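PDB 3RFW: putative peptidyl-prolyl cis-trans isomerase Cbf2 from Campylobacter jejuni, which probably catalyses cis-trans isomerisation of peptidyl-prolyl bonds in proteins and is a SurA-like chaperone and virulence factor of the pathogen. Local coordinates for residues Glu83-Thr88 / Lys233-Gln238; Ala94-Phe99 / Asn225-Glu230. All coordinates share one frame; numbering follows the deposited sequence.

Contact 1: Glu83-Thr88 / Lys233-Gln238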
loop_
_atom_site.group_PDB
_atom_site.type_symbol
_atom_site.label_atom_id
_atom_site.label_comp_id
_atom_site.label_asym_id
_atom_site.label_seq_id
_atom_site.Cartn_x
_atom_site.Cartn_y
_atom_site.Cartn_z
ATOM N N GLU A 83 27.878 0.165 9.554
ATOM C CA GLU A 83 27.345 -0.154 10.879
ATOM C C GLU A 83 28.255 0.210 12.056
ATOM O O GLU A 83 27.766 0.705 13.063
ATOM C CB GLU A 83 26.952 -1.634 10.966
ATOM C CG GLU A 83 25.519 -1.911 10.550
ATOM C CD GLU A 83 24.623 -2.231 11.754
ATOM O OE1 GLU A 83 23.750 -1.383 12.091
ATOM O OE2 GLU A 83 24.826 -3.319 12.372
ATOM N N LYS A 84 29.565 -0.027 11.957
ATOM C CA LYS A 84 30.472 0.513 12.967
ATOM C C LYS A 84 30.378 2.057 13.048
ATOM O O LYS A 84 30.363 2.627 14.131
ATOM C CB LYS A 84 31.922 0.090 12.735
ATOM C CG LYS A 84 32.138 -1.411 12.561
ATOM C CD LYS A 84 31.881 -2.140 13.851
ATOM C CE LYS A 84 32.559 -3.496 13.811
ATOM N NZ LYS A 84 32.446 -4.178 15.123
ATOM N N ILE A 85 30.256 2.723 11.903
ATOM C CA ILE A 85 30.044 4.172 11.904
ATOM C C ILE A 85 28.716 4.560 12.553
ATOM O O ILE A 85 28.688 5.378 13.455
ATOM C CB ILE A 85 30.173 4.747 10.505
ATOM C CG1 ILE A 85 31.610 4.556 10.023
ATOM C CG2 ILE A 85 29.778 6.227 10.488
ATOM C CD1 ILE A 85 31.821 4.899 8.567
ATOM N N LEU A 86 27.630 3.902 12.167
ATOM C CA LEU A 86 26.336 4.148 12.814
ATOM C C LEU A 86 26.403 4.020 14.344
ATOM O O LEU A 86 25.768 4.790 15.067
ATOM C CB LEU A 86 25.234 3.252 12.245
ATOM C CG LEU A 86 23.817 3.531 12.756
ATOM C CD1 LEU A 86 23.355 4.982 12.418
ATOM C CD2 LEU A 86 22.844 2.489 12.206
ATOM N N ASN A 87 27.235 3.115 14.840
ATOM C CA ASN A 87 27.325 2.903 16.288
ATOM C C ASN A 87 28.067 4.012 17.044
ATOM O O ASN A 87 28.047 4.039 18.276
ATOM C CB ASN A 87 27.970 1.552 16.618
ATOM C CG ASN A 87 27.057 0.376 16.324
ATOM O OD1 ASN A 87 27.529 -0.735 16.046
ATOM N ND2 ASN A 87 25.751 0.619 16.339
ATOM N N THR A 88 28.765 4.892 16.327
ATOM C CA THR A 88 29.401 6.034 16.992
ATOM C C THR A 88 28.497 7.278 17.071
ATOM O O THR A 88 28.973 8.353 17.425
ATOM C CB THR A 88 30.699 6.460 16.292
ATOM O OG1 THR A 88 30.377 7.098 15.053
ATOM C CG2 THR A 88 31.639 5.263 16.057
ATOM N N LYS A 233 24.424 10.576 8.095
ATOM C CA LYS A 233 24.731 10.898 6.722
ATOM C C LYS A 233 25.928 11.820 6.587
ATOM O O LYS A 233 26.703 11.718 5.629
ATOM C CB LYS A 233 23.529 11.554 6.050
ATOM C CG LYS A 233 22.458 10.577 5.605
ATOM C CD LYS A 233 21.262 11.338 4.980
ATOM N N LYS A 234 26.027 12.773 7.501
ATOM C CA LYS A 234 27.152 13.695 7.524
ATOM C C LYS A 234 28.452 12.949 7.807
ATOM O O LYS A 234 29.458 13.178 7.153
ATOM C CB LYS A 234 26.946 14.754 8.609
ATOM C CG LYS A 234 28.037 15.810 8.661
ATOM C CD LYS A 234 27.847 16.706 9.895
ATOM C CE LYS A 234 29.108 17.501 10.220
ATOM N NZ LYS A 234 28.849 18.506 11.292
ATOM N N VAL A 235 28.435 12.091 8.816
ATOM C CA VAL A 235 29.627 11.332 9.158
ATOM C C VAL A 235 30.037 10.352 8.046
ATOM O O VAL A 235 31.212 10.234 7.748
ATOM C CB VAL A 235 29.451 10.588 10.470
ATOM C CG1 VAL A 235 30.689 9.718 10.763
ATOM C CG2 VAL A 235 29.193 11.609 11.599
ATOM N N ILE A 236 29.056 9.787 7.345
ATOM C CA ILE A 236 29.310 8.783 6.318
ATOM C C ILE A 236 29.875 9.456 5.074
ATOM O O ILE A 236 30.820 8.954 4.442
ATOM C CB ILE A 236 28.018 7.991 5.958
ATOM C CG1 ILE A 236 27.880 6.754 6.853
ATOM C CG2 ILE A 236 28.045 7.534 4.512
ATOM C CD1 ILE A 236 28.657 5.521 6.344
ATOM N N ASN A 237 29.267 10.579 4.696
ATOM C CA ASN A 237 29.780 11.332 3.574
ATOM C C ASN A 237 31.130 11.985 3.841
ATOM O O ASN A 237 31.998 11.955 2.983
ATOM C CB ASN A 237 28.750 12.294 3.005
ATOM C CG ASN A 237 27.534 11.574 2.480
ATOM O OD1 ASN A 237 27.645 10.481 1.902
ATOM N ND2 ASN A 237 26.355 12.124 2.751
ATOM N N GLN A 238 31.360 12.422 5.071
ATOM C CA GLN A 238 32.676 12.918 5.416
ATOM C C GLN A 238 33.681 11.764 5.195
ATOM O O GLN A 238 34.598 11.891 4.372
ATOM C CB GLN A 238 32.721 13.449 6.854
ATOM C CG GLN A 238 34.132 13.627 7.460
ATOM C CD GLN A 238 34.833 14.932 7.026
ATOM O OE1 GLN A 238 34.218 15.999 6.990
ATOM N NE2 GLN A 238 36.129 14.843 6.723
#

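Contact 2: Ala94-Phe99 / Asn225-Glu230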
loop_
_atom_site.group_PDB
_atom_site.type_symbol
_atom_site.label_atom_id
_atom_site.label_comp_id
_atom_site.label_asym_id
_atom_site.label_seq_id
_atom_site.Cartn_x
_atom_site.Cartn_y
_atom_site.Cartn_z
ATOM N N ALA A 94 20.478 17.681 24.797
ATOM C CA ALA A 94 20.450 19.128 24.513
ATOM C C ALA A 94 20.152 19.474 23.057
ATOM O O ALA A 94 19.413 20.430 22.776
ATOM C CB ALA A 94 21.744 19.811 24.989
ATOM N N LYS A 95 20.677 18.678 22.118
ATOM C CA LYS A 95 20.406 18.939 20.684
ATOM C C LYS A 95 18.928 18.686 20.321
ATOM O O LYS A 95 18.322 19.384 19.495
ATOM C CB LYS A 95 21.349 18.105 19.795
ATOM C CG LYS A 95 22.865 18.370 20.066
ATOM C CD LYS A 95 23.654 18.562 18.755
ATOM C CE LYS A 95 25.187 18.551 18.949
ATOM N NZ LYS A 95 25.728 17.289 19.531
ATOM N N VAL A 96 18.351 17.665 20.933
ATOM C CA VAL A 96 16.958 17.317 20.657
ATOM C C VAL A 96 16.037 18.456 21.125
ATOM O O VAL A 96 15.278 19.038 20.347
ATOM C CB VAL A 96 16.590 16.034 21.447
ATOM C CG1 VAL A 96 15.119 15.675 21.235
ATOM C CG2 VAL A 96 17.526 14.874 21.038
ATOM N N LYS A 97 16.163 18.782 22.407
ATOM C CA LYS A 97 15.531 19.950 23.019
ATOM C C LYS A 97 15.753 21.221 22.228
ATOM O O LYS A 97 14.800 21.945 21.915
ATOM C CB LYS A 97 16.099 20.145 24.421
ATOM C CG LYS A 97 15.085 20.642 25.477
ATOM C CD LYS A 97 13.691 20.936 24.865
ATOM N N ALA A 98 17.019 21.505 21.917
ATOM C CA ALA A 98 17.367 22.710 21.147
ATOM C C ALA A 98 16.673 22.773 19.789
ATOM O O ALA A 98 16.225 23.837 19.372
ATOM C CB ALA A 98 18.897 22.836 20.997
ATOM N N PHE A 99 16.540 21.634 19.102
ATOM C CA PHE A 99 15.818 21.630 17.823
ATOM C C PHE A 99 14.320 21.909 18.029
ATOM O O PHE A 99 13.677 22.542 17.177
ATOM C CB PHE A 99 15.971 20.285 17.087
ATOM C CG PHE A 99 15.340 20.271 15.714
ATOM C CD1 PHE A 99 16.079 20.612 14.590
ATOM C CD2 PHE A 99 14.002 19.933 15.549
ATOM C CE1 PHE A 99 15.481 20.670 13.331
ATOM C CE2 PHE A 99 13.407 19.938 14.275
ATOM C CZ PHE A 99 14.150 20.324 13.177
ATOM N N ASN A 225 15.426 10.761 16.183
ATOM C CA ASN A 225 15.613 9.872 15.043
ATOM C C ASN A 225 16.094 10.639 13.841
ATOM O O ASN A 225 17.058 10.242 13.207
ATOM C CB ASN A 225 14.303 9.161 14.688
ATOM C CG ASN A 225 13.887 8.175 15.730
ATOM O OD1 ASN A 225 14.670 7.826 16.615
ATOM N ND2 ASN A 225 12.628 7.716 15.648
ATOM N N GLY A 226 15.444 11.761 13.568
ATOM C CA GLY A 226 15.780 12.612 12.427
ATOM C C GLY A 226 17.135 13.296 12.561
ATOM O O GLY A 226 17.861 13.432 11.577
ATOM N N LEU A 227 17.478 13.758 13.765
ATOM C CA LEU A 227 18.831 14.277 13.981
ATOM C C LEU A 227 19.909 13.181 13.874
ATOM O O LEU A 227 21.001 13.454 13.412
ATOM C CB LEU A 227 18.960 14.999 15.326
ATOM C CG LEU A 227 18.131 16.272 15.549
ATOM C CD1 LEU A 227 18.257 16.704 17.015
ATOM C CD2 LEU A 227 18.561 17.380 14.601
ATOM N N LYS A 228 19.631 11.973 14.368
ATOM C CA LYS A 228 20.616 10.877 14.282
ATOM C C LYS A 228 20.907 10.516 12.838
ATOM O O LYS A 228 22.037 10.210 12.476
ATOM C CB LYS A 228 20.096 9.633 14.988
ATOM C CG LYS A 228 21.150 8.573 15.229
ATOM C CD LYS A 228 20.593 7.426 16.085
ATOM C CE LYS A 228 21.630 6.321 16.298
ATOM N NZ LYS A 228 21.042 5.067 16.886
ATOM N N PHE A 229 19.865 10.560 12.020
ATOM C CA PHE A 229 19.963 10.136 10.655
ATOM C C PHE A 229 20.751 11.168 9.886
ATOM O O PHE A 229 21.652 10.814 9.142
ATOM C CB PHE A 229 18.572 9.931 10.040
ATOM C CG PHE A 229 18.588 9.747 8.537
ATOM C CD1 PHE A 229 18.093 10.732 7.696
ATOM C CD2 PHE A 229 19.113 8.592 7.967
ATOM C CE1 PHE A 229 18.107 10.568 6.306
ATOM C CE2 PHE A 229 19.130 8.417 6.584
ATOM C CZ PHE A 229 18.622 9.406 5.756
ATOM N N GLU A 230 20.449 12.451 10.108
ATOM C CA GLU A 230 21.198 13.527 9.458
ATOM C C GLU A 230 22.678 13.477 9.847
ATOM O O GLU A 230 23.556 13.753 9.031
ATOM C CB GLU A 230 20.625 14.893 9.841
ATOM C CG GLU A 230 19.194 15.124 9.378
ATOM C CD GLU A 230 19.116 15.373 7.875
ATOM O OE1 GLU A 230 19.976 16.136 7.362
ATOM O OE2 GLU A 230 18.239 14.762 7.208
#

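Contact 1: Glu83-Thr88 / Lys233-Gln238
Neither a ring nor an amide plane takes part where Ile85 meets Val235 and Ile236: the meeting is wholly aliphatic, with branched side chains brought together methyl against methyl. The flat group that matters lies just behind it, the carbonyl of Ile85. Thr88 OG1 donates to Ile85 O at 2.9 Å, in the carbonyl plane and on a lone pair, with a C=O...OG1 angle of 143°. Thr88 N also binds Ile85 O, so two donors from one residue grip this oxygen and tie Thr88 back onto the residue that makes the contact.

Both branches of Ile85 are used. Its CG2, set anti to the backbone N, presses on Val235 CG1 at 3.6 Å and also reaches Ile236 CG1 at 4.1 Å. The longer branch ends in a second touch, Ile85 CD1 to Ile236 CD1 at 3.9 Å. Val235 points at the facing helix, and its side chain and that of Ile85 run past one another in opposing senses. Ile236 starts off to the flank; its chain then folds over, with chi1 at -90° and chi2 at -85°, and this bend carries CD1 across to Ile85. The CA atoms of Ile85 and Ile236 are 7.3 Å apart, and no hydrogen bond links the two segments.

Phe232, one turn earlier on helix 216-246, continues the apolar strip by touching both Ile85 and Leu86. Next to Ile85, Lys84 turns to the dimer partner, forming a salt bridge with Asp62 of the second subunit. The contact thus lays the C-terminal end of helix 63-86 on the long helix 216-246, at the surface of the chain and away from the four-stranded sheet.

Contact 2: Ala94-Phe99 / Asn225-Glu230
Leu227 packs against Lys95, Val96 and Phe99 at a helix-helix crossing of this parvulin-type (PpiC) isomerase, where helix 93-103 meets helix 216-246. Helix 93-103 leads into strand 108-120, the first in the chain of the domain's four-stranded antiparallel sheet, and helix 216-246 follows strand 199-213, the last. The contact therefore joins the chain entering this sheet to the chain leaving it. The axes of the two short segments approach to 10.5 Å and cross at 113°; within 225-230, Leu227 alone touches the other segment.

Leu227 points toward helix 93-103. Its CG lies anti to the carbonyl carbon (chi1 -64°), and a nearly straight second torsion of 172° pushes CD1 outward as the leading methyl. Leu227 CD1 settles on the backbone between Lys95 and Val96, 3.9 Å from Val96 CA. Val96 CG2 comes only to 4.5 Å of Leu227 CD1, and Lys95 adds its CB at a similar range before the rest of its chain turns away. The second methyl, Leu227 CD2, lies 4.1 Å from Phe99 CD1 and approaches the ring obliquely.

Other residues of the long helix and the adjoining loops close the surroundings. Ile91 touches both Val96 and Leu227, Phe216 and Glu224 lie on Val96, and Phe99 also meets Ile223 and Tyr107. Near the start of its helix, Lys95 N is hydrogen-bonded to Asp92 OD1.

No hydrogen bond crosses between the two segments. The polar atom of 94-99 nearest to the Leu227 side chain is engaged within its own helix: Lys95 O accepts from Phe99 N at 2.9 Å while Leu227 CD1 lies 3.7 Å from that oxygen.

Overall arrangement
Helix 216-246 serves both contacts, taking helix 93-103 at contact 2 and, farther along, the end of helix 63-86 at contact 1. These two partner helices follow each other in the chain, so consecutive helices rest on successive parts of one long helix, with the contact centres about 15 Å apart. Contact 2 is nested within the loop that contact 1 closes, and the whole four-stranded isomerase sheet lies within both loops. Both are on the same side of the chain's centre, contact 1 about 25 Å from it and contact 2 about 19 Å. Contact 2 is partly buried, whereas contact 1 lies at the surface.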